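Local coordinates for protein flavodoxin (Aquifex aeolicus, PDB 2ARK) that probably serves as a low-potential electron donor to redox enzymes, carrying FMN as its redox cofactor in a flavodoxin fold, at residues D43-T46 against K47-L51; G80-W83 against G84-G88; E163-A166 against I167-G171. All blocks are in the same frame, centred on the assembly; numbering follows the deposited sequence.

Overall arrangement
Each of the three contacts is local, made within its own continuous stretch of chain. Interactions 1 and 2 are neighbours, their centres about 13 Å apart: Leu82 packs on Lys47 and Leu51 of the short helix 47-52, and Ile86 on Val50 and Leu51, with Leu51 CG 3.7 Å from Leu82 CD1. Both are partly buried. Interaction 1 is polar, a capped helix start after strand 35-41; interaction 2 is a backbone turn leading from helix 69-78 toward strand 90-97. Interaction 3, about 20 Å or more from either centre, is the buried, largely aromatic and apolar end of helix 148-168. Interactions 2 and 3 both touch a second subunit.

Interaction 1 of 3, residues D43-T46 against K47-L51; sequences DEAT and KEDVL
Thr46 and Asp49 meet where the loop 43-46 runs into helix 47-52, with Thr46 in the N-cap position. Its carbonyl O takes a weak bond from Asp49 N at 3.1 Å. The side chains close a capping box in both directions. Asp49 N gives a second weak bond to Thr46 OG1 at 3.3 Å, and Thr46 N donates to Asp49 OD2 at 3.0 Å, arriving from above the carboxylate plane, 38° out of it. Thr46 OG1 is placed between its own backbone N and carbonyl carbon (chi1 58°), a rotation that turns the hydroxyl toward Asp49 N. Water 1 donates to Asp49 OD2 at 2.7 Å and to Glu44 O, tying the carboxylate back to the loop. The exposed neighbours Lys47 and Glu48 form a salt bridge, NZ to OE2, at 3.1 Å. Asp49 OD1 faces Arg38 in another salt bridge, so both carboxylate oxygens are engaged. With an alanine in place of Asp49, Thr46 N and the Arg38 charge would probably lose their mates, and the helix start would be less firmly fixed. The buried carboxylate, held by backbone, water and arginine, is thus likely to be stabilised as an anion.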
loop_
_atom_site.group_PDB
_atom_site.type_symbol
_atom_site.label_atom_id
_atom_site.label_comp_id
_atom_site.label_asym_id
_atom_site.label_seq_id
_atom_site.Cartn_x
_atom_site.Cartn_y
_atom_site.Cartn_z
ATOM N N ASP A 43 6.712 -25.066 -1.979
ATOM C CA ASP A 43 6.166 -26.424 -2.159
ATOM C C ASP A 43 6.794 -27.420 -1.184
ATOM O O ASP A 43 6.230 -28.485 -0.940
ATOM C CB ASP A 43 6.481 -26.996 -3.544
ATOM C CG ASP A 43 5.854 -26.227 -4.694
ATOM O OD1 ASP A 43 4.759 -25.621 -4.551
ATOM O OD2 ASP A 43 6.497 -26.271 -5.771
ATOM N N GLU A 44 7.974 -27.085 -0.672
ATOM C CA GLU A 44 8.724 -27.886 0.285
ATOM C C GLU A 44 8.280 -27.601 1.722
ATOM O O GLU A 44 8.329 -28.474 2.564
ATOM C CB GLU A 44 10.186 -27.454 0.167
ATOM C CG GLU A 44 11.254 -28.504 0.066
ATOM C CD GLU A 44 12.693 -27.888 0.179
ATOM O OE1 GLU A 44 12.942 -26.734 -0.318
ATOM O OE2 GLU A 44 13.576 -28.594 0.758
ATOM N N ALA A 45 7.873 -26.361 1.994
ATOM C CA ALA A 45 7.686 -25.833 3.354
ATOM C C ALA A 45 6.478 -26.371 4.114
ATOM O O ALA A 45 5.475 -26.768 3.514
ATOM C CB ALA A 45 7.638 -24.310 3.327
ATOM N N THR A 46 6.584 -26.378 5.441
ATOM C CA THR A 46 5.506 -26.891 6.284
ATOM C C THR A 46 5.117 -25.876 7.361
ATOM O O THR A 46 5.891 -24.985 7.699
ATOM C CB THR A 46 5.903 -28.211 6.987
ATOM O OG1 THR A 46 7.082 -27.984 7.768
ATOM C CG2 THR A 46 6.191 -29.317 5.986
ATOM N N LYS A 47 3.921 -26.036 7.911
ATOM C CA LYS A 47 3.496 -25.239 9.051
ATOM C C LYS A 47 4.462 -25.404 10.235
ATOM O O LYS A 47 4.588 -24.510 11.034
ATOM C CB LYS A 47 2.010 -25.505 9.421
ATOM C CG LYS A 47 1.695 -26.786 10.219
ATOM C CD LYS A 47 0.161 -26.952 10.406
ATOM C CE LYS A 47 -0.248 -27.776 11.649
ATOM N NZ LYS A 47 -0.032 -29.266 11.606
ATOM N N GLU A 48 5.167 -26.527 10.306
ATOM C CA GLU A 48 6.139 -26.782 11.382
ATOM C C GLU A 48 7.432 -25.968 11.262
ATOM O O GLU A 48 8.030 -25.604 12.273
ATOM C CB GLU A 48 6.476 -28.284 11.488
ATOM C CG GLU A 48 5.397 -29.143 12.162
ATOM C CD GLU A 48 4.209 -29.469 11.243
ATOM O OE1 GLU A 48 4.427 -29.718 10.036
ATOM O OE2 GLU A 48 3.055 -29.491 11.731
ATOM N N ASP A 49 7.853 -25.691 10.027
ATOM C CA ASP A 49 8.967 -24.778 9.748
ATOM C C ASP A 49 8.722 -23.419 10.327
ATOM O O ASP A 49 9.657 -22.783 10.821
ATOM C CB ASP A 49 9.187 -24.613 8.242
ATOM C CG ASP A 49 9.754 -25.858 7.605
ATOM O OD1 ASP A 49 10.563 -26.513 8.306
ATOM O OD2 ASP A 49 9.379 -26.186 6.441
ATOM N N VAL A 50 7.462 -22.980 10.255
ATOM C CA VAL A 50 7.076 -21.628 10.642
ATOM C C VAL A 50 7.011 -21.563 12.154
ATOM O O VAL A 50 7.524 -20.623 12.775
ATOM C CB VAL A 50 5.733 -21.185 9.936
ATOM C CG1 VAL A 50 5.164 -19.914 10.545
ATOM C CG2 VAL A 50 5.961 -21.004 8.421
ATOM N N LEU A 51 6.419 -22.591 12.745
ATOM C CA LEU A 51 6.426 -22.776 14.196
ATOM C C LEU A 51 7.836 -22.819 14.800
ATOM O O LEU A 51 8.072 -22.342 15.901
ATOM C CB LEU A 51 5.684 -24.063 14.543
ATOM C CG LEU A 51 4.173 -23.998 14.387
ATOM C CD1 LEU A 51 3.595 -25.419 14.360
ATOM C CD2 LEU A 51 3.581 -23.164 15.534
HETATM O O HOH W 1 10.186 -28.497 5.230
#

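Interaction 2 of 3, residues G80-W83 against G84-G88; sequences GDLW and GEIDG
Leu82 lays its CB against CD1 of Ile86, 4.0 Å away, while its CD2 reaches 3.6 Å from OE2 of Glu85. The Ile86 chain also runs past the Leu82 carbonyl, CG1 standing 3.6 Å from Leu82 O. With Ile86 CG1 set between its backbone N and carbonyl carbon (chi1 56°), the branch is folded back over the preceding turn. Glu85 does likewise: CG lies 3.3 Å from Leu82 O, and the rest of its chain extends over the leucine side chain and crosses it at a slant. Between these residues the backbone makes a type II beta turn, Leu82 to Glu85, closed by Glu85 N donating to Leu82 O at 3.0 Å with an N-H...O angle of 162°. Gly84 has the positive phi, 101°, that this turn calls for at its third position; a CB there would be jammed against Trp83 O. The turn lies in the loop that joins helix 69-78 to strand 90-97 of the parallel sheet, part of a flavodoxin-like alpha/beta fold. Trp83 projects from it on another side, its ring meeting Gly84 N obliquely, with CG 3.5 Å from that nitrogen. The indole NE1 is bonded to Asn117 O, and Phe118 meets the ring edge-to-face. Thr126 of the second subunit and Met64 of the third also pack on Trp83. The second subunit also binds this loop: its Arg185 donates to Gly84 O, its Arg180 to Asp87 O, and its Thr126 OG1 is hydrogen-bonded to Asp87 OD2.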
loop_
_atom_site.group_PDB
_atom_site.type_symbol
_atom_site.label_atom_id
_atom_site.label_comp_id
_atom_site.label_asym_id
_atom_site.label_seq_id
_atom_site.Cartn_x
_atom_site.Cartn_y
_atom_site.Cartn_z
ATOM N N GLY A 80 -3.170 -21.129 7.775
ATOM C CA GLY A 80 -4.481 -20.674 8.230
ATOM C C GLY A 80 -4.954 -21.178 9.585
ATOM O O GLY A 80 -5.673 -20.461 10.285
ATOM N N ASP A 81 -4.574 -22.407 9.953
ATOM C CA ASP A 81 -4.909 -22.964 11.275
ATOM C C ASP A 81 -4.078 -22.372 12.396
ATOM O O ASP A 81 -4.518 -22.316 13.518
ATOM C CB ASP A 81 -4.801 -24.502 11.296
ATOM C CG ASP A 81 -6.079 -25.196 10.770
ATOM O OD1 ASP A 81 -6.012 -26.395 10.392
ATOM O OD2 ASP A 81 -7.160 -24.553 10.734
ATOM N N LEU A 82 -2.869 -21.938 12.083
ATOM C CA LEU A 82 -1.992 -21.295 13.063
ATOM C C LEU A 82 -2.354 -19.831 13.335
ATOM O O LEU A 82 -1.794 -19.212 14.241
ATOM C CB LEU A 82 -0.537 -21.380 12.592
ATOM C CG LEU A 82 0.107 -22.771 12.543
ATOM C CD1 LEU A 82 1.576 -22.618 12.180
ATOM C CD2 LEU A 82 -0.065 -23.527 13.862
ATOM N N TRP A 83 -3.285 -19.287 12.550
ATOM C CA TRP A 83 -3.562 -17.870 12.576
ATOM C C TRP A 83 -4.125 -17.554 13.949
ATOM O O TRP A 83 -5.081 -18.204 14.417
ATOM C CB TRP A 83 -4.523 -17.429 11.454
ATOM C CG TRP A 83 -4.749 -15.907 11.429
ATOM C CD1 TRP A 83 -4.064 -14.990 10.696
ATOM C CD2 TRP A 83 -5.693 -15.150 12.213
ATOM N NE1 TRP A 83 -4.519 -13.718 10.957
ATOM C CE2 TRP A 83 -5.521 -13.786 11.879
ATOM C CE3 TRP A 83 -6.668 -15.494 13.160
ATOM C CZ2 TRP A 83 -6.291 -12.766 12.442
ATOM C CZ3 TRP A 83 -7.432 -14.471 13.731
ATOM C CH2 TRP A 83 -7.238 -13.123 13.360
ATOM N N GLY A 84 -3.506 -16.564 14.598
ATOM C CA GLY A 84 -3.987 -16.087 15.878
ATOM C C GLY A 84 -3.176 -16.647 17.015
ATOM O O GLY A 84 -3.270 -16.152 18.109
ATOM N N GLU A 85 -2.368 -17.672 16.763
ATOM C CA GLU A 85 -1.593 -18.274 17.846
ATOM C C GLU A 85 -0.087 -18.232 17.575
ATOM O O GLU A 85 0.691 -18.897 18.267
ATOM C CB GLU A 85 -2.069 -19.706 18.155
ATOM C CG GLU A 85 -1.556 -20.745 17.139
ATOM C CD GLU A 85 -1.917 -22.203 17.486
ATOM O OE1 GLU A 85 -1.749 -22.611 18.652
ATOM O OE2 GLU A 85 -2.371 -22.944 16.580
ATOM N N ILE A 86 0.332 -17.459 16.586
ATOM C CA ILE A 86 1.764 -17.329 16.310
ATOM C C ILE A 86 2.233 -15.880 16.243
ATOM O O ILE A 86 3.219 -15.602 15.589
ATOM C CB ILE A 86 2.239 -18.122 15.034
ATOM C CG1 ILE A 86 1.456 -17.703 13.795
ATOM C CG2 ILE A 86 2.134 -19.624 15.266
ATOM C CD1 ILE A 86 1.975 -18.267 12.523
ATOM N N ASP A 87 1.532 -14.975 16.935
ATOM C CA ASP A 87 1.871 -13.552 16.968
ATOM C C ASP A 87 3.268 -13.305 17.495
ATOM O O ASP A 87 3.742 -14.037 18.357
ATOM C CB ASP A 87 0.902 -12.792 17.862
ATOM C CG ASP A 87 -0.543 -12.843 17.369
ATOM O OD1 ASP A 87 -1.095 -13.954 17.208
ATOM O OD2 ASP A 87 -1.128 -11.760 17.171
ATOM N N GLY A 88 3.924 -12.265 16.978
ATOM C CA GLY A 88 5.215 -11.842 17.518
ATOM C C GLY A 88 6.434 -12.539 16.931
ATOM O O GLY A 88 7.538 -12.396 17.454
#

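Interaction 3 of 3, residues E163-A166 against I167-G171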
loop_
_atom_site.group_PDB
_atom_site.type_symbol
_atom_site.label_atom_id
_atom_site.label_comp_id
_atom_site.label_asym_id
_atom_site.label_seq_id
_atom_site.Cartn_x
_atom_site.Cartn_y
_atom_site.Cartn_z
ATOM N N GLU A 163 20.050 -10.569 13.297
ATOM C CA GLU A 163 20.343 -9.580 14.325
ATOM C C GLU A 163 19.113 -9.184 15.143
ATOM O O GLU A 163 19.207 -9.070 16.346
ATOM C CB GLU A 163 20.989 -8.365 13.685
ATOM C CG GLU A 163 22.439 -8.618 13.248
ATOM C CD GLU A 163 23.019 -7.486 12.366
ATOM O OE1 GLU A 163 22.213 -6.720 11.768
ATOM O OE2 GLU A 163 24.272 -7.387 12.258
ATOM N N TRP A 164 17.953 -8.996 14.504
ATOM C CA TRP A 164 16.736 -8.669 15.263
ATOM C C TRP A 164 16.289 -9.875 16.106
ATOM O O TRP A 164 15.851 -9.722 17.253
ATOM C CB TRP A 164 15.580 -8.222 14.355
ATOM C CG TRP A 164 15.717 -6.876 13.668
ATOM C CD1 TRP A 164 15.170 -6.545 12.487
ATOM C CD2 TRP A 164 16.421 -5.700 14.126
ATOM N NE1 TRP A 164 15.477 -5.246 12.152
ATOM C CE2 TRP A 164 16.236 -4.696 13.139
ATOM C CE3 TRP A 164 17.194 -5.399 15.260
ATOM C CZ2 TRP A 164 16.795 -3.417 13.235
ATOM C CZ3 TRP A 164 17.752 -4.115 15.371
ATOM C CH2 TRP A 164 17.540 -3.139 14.352
ATOM N N VAL A 165 16.397 -11.071 15.527
ATOM C CA VAL A 165 16.162 -12.306 16.290
ATOM C C VAL A 165 17.078 -12.392 17.507
ATOM O O VAL A 165 16.625 -12.692 18.592
ATOM C CB VAL A 165 16.312 -13.562 15.419
ATOM C CG1 VAL A 165 16.455 -14.835 16.297
ATOM C CG2 VAL A 165 15.139 -13.672 14.435
ATOM N N ALA A 166 18.355 -12.091 17.314
ATOM C CA ALA A 166 19.379 -12.138 18.357
ATOM C C ALA A 166 19.142 -11.123 19.468
ATOM O O ALA A 166 19.407 -11.404 20.648
ATOM C CB ALA A 166 20.752 -11.906 17.739
ATOM N N ILE A 167 18.686 -9.934 19.082
ATOM C CA ILE A 167 18.431 -8.841 20.027
ATOM C C ILE A 167 17.167 -9.106 20.825
ATOM O O ILE A 167 17.200 -9.146 22.054
ATOM C CB ILE A 167 18.353 -7.463 19.303
ATOM C CG1 ILE A 167 19.752 -7.039 18.857
ATOM C CG2 ILE A 167 17.750 -6.377 20.197
ATOM C CD1 ILE A 167 19.740 -5.885 17.861
ATOM N N PHE A 168 16.074 -9.329 20.107
ATOM C CA PHE A 168 14.744 -9.381 20.680
ATOM C C PHE A 168 14.282 -10.730 21.197
ATOM O O PHE A 168 13.450 -10.761 22.092
ATOM C CB PHE A 168 13.729 -8.813 19.679
ATOM C CG PHE A 168 14.033 -7.403 19.275
ATOM C CD1 PHE A 168 14.265 -7.082 17.939
ATOM C CD2 PHE A 168 14.140 -6.391 20.253
ATOM C CE1 PHE A 168 14.566 -5.770 17.563
ATOM C CE2 PHE A 168 14.446 -5.089 19.899
ATOM C CZ PHE A 168 14.667 -4.773 18.545
ATOM N N VAL A 169 14.781 -11.840 20.659
ATOM C CA VAL A 169 14.393 -13.123 21.258
ATOM C C VAL A 169 15.494 -13.788 22.064
ATOM O O VAL A 169 15.221 -14.349 23.126
ATOM C CB VAL A 169 13.624 -14.122 20.303
ATOM C CG1 VAL A 169 13.114 -13.423 19.027
ATOM C CG2 VAL A 169 14.423 -15.346 19.988
ATOM N N ASP A 170 16.734 -13.701 21.581
ATOM C CA ASP A 170 17.866 -14.226 22.330
ATOM C C ASP A 170 18.286 -13.256 23.433
ATOM O O ASP A 170 18.818 -13.663 24.457
ATOM C CB ASP A 170 19.065 -14.511 21.430
ATOM C CG ASP A 170 20.188 -15.237 22.180
ATOM O OD1 ASP A 170 21.318 -14.679 22.305
ATOM O OD2 ASP A 170 19.922 -16.360 22.688
ATOM N N GLY A 171 18.060 -11.971 23.206
ATOM C CA GLY A 171 18.299 -10.983 24.222
ATOM C C GLY A 171 19.679 -10.369 24.259
ATOM O O GLY A 171 20.019 -9.779 25.264
#
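Trp164 and Phe168, one helical turn apart, lie side by side and point the same way. From the Trp164 backbone, CB sits 4.0 Å from Phe168 CD1; farther out CD2 comes near Phe168 CE1, and CE3 approaches that same atom at 3.5 Å. Beyond it CZ3 meets Ile167 CD1 at 3.6 Å, the methyl coming in at the ring edge near its plane. The two rings are oblique to each other, planes at 36°. Trp164 CG leans back toward the helix start (chi1 -70°), and the turn of the ring about CB-CG brings CE3 and CZ3 round to Phe168 and Ile167. Ile167 CG2 lies 3.5 Å above one face of the Phe168 ring, toward the rim. Phe123 meets Trp164 edge-to-face, and Leu121 of the second subunit packs on the indole. The backbone closes the helix here: Phe168 N donates to Trp164 O at 2.9 Å, and Val165 O accepts from both Val169 N and Asp170 N. Gly171 then leaves helical angles with positive phi, a conformation in which a CB would crowd the preceding carbonyl. Between Trp164, Ile167 and Phe168 the side chains meet only through carbon atoms, so backbone bonds close helix 148-168 while ring and methyl packing covers this side of it at a subunit interface.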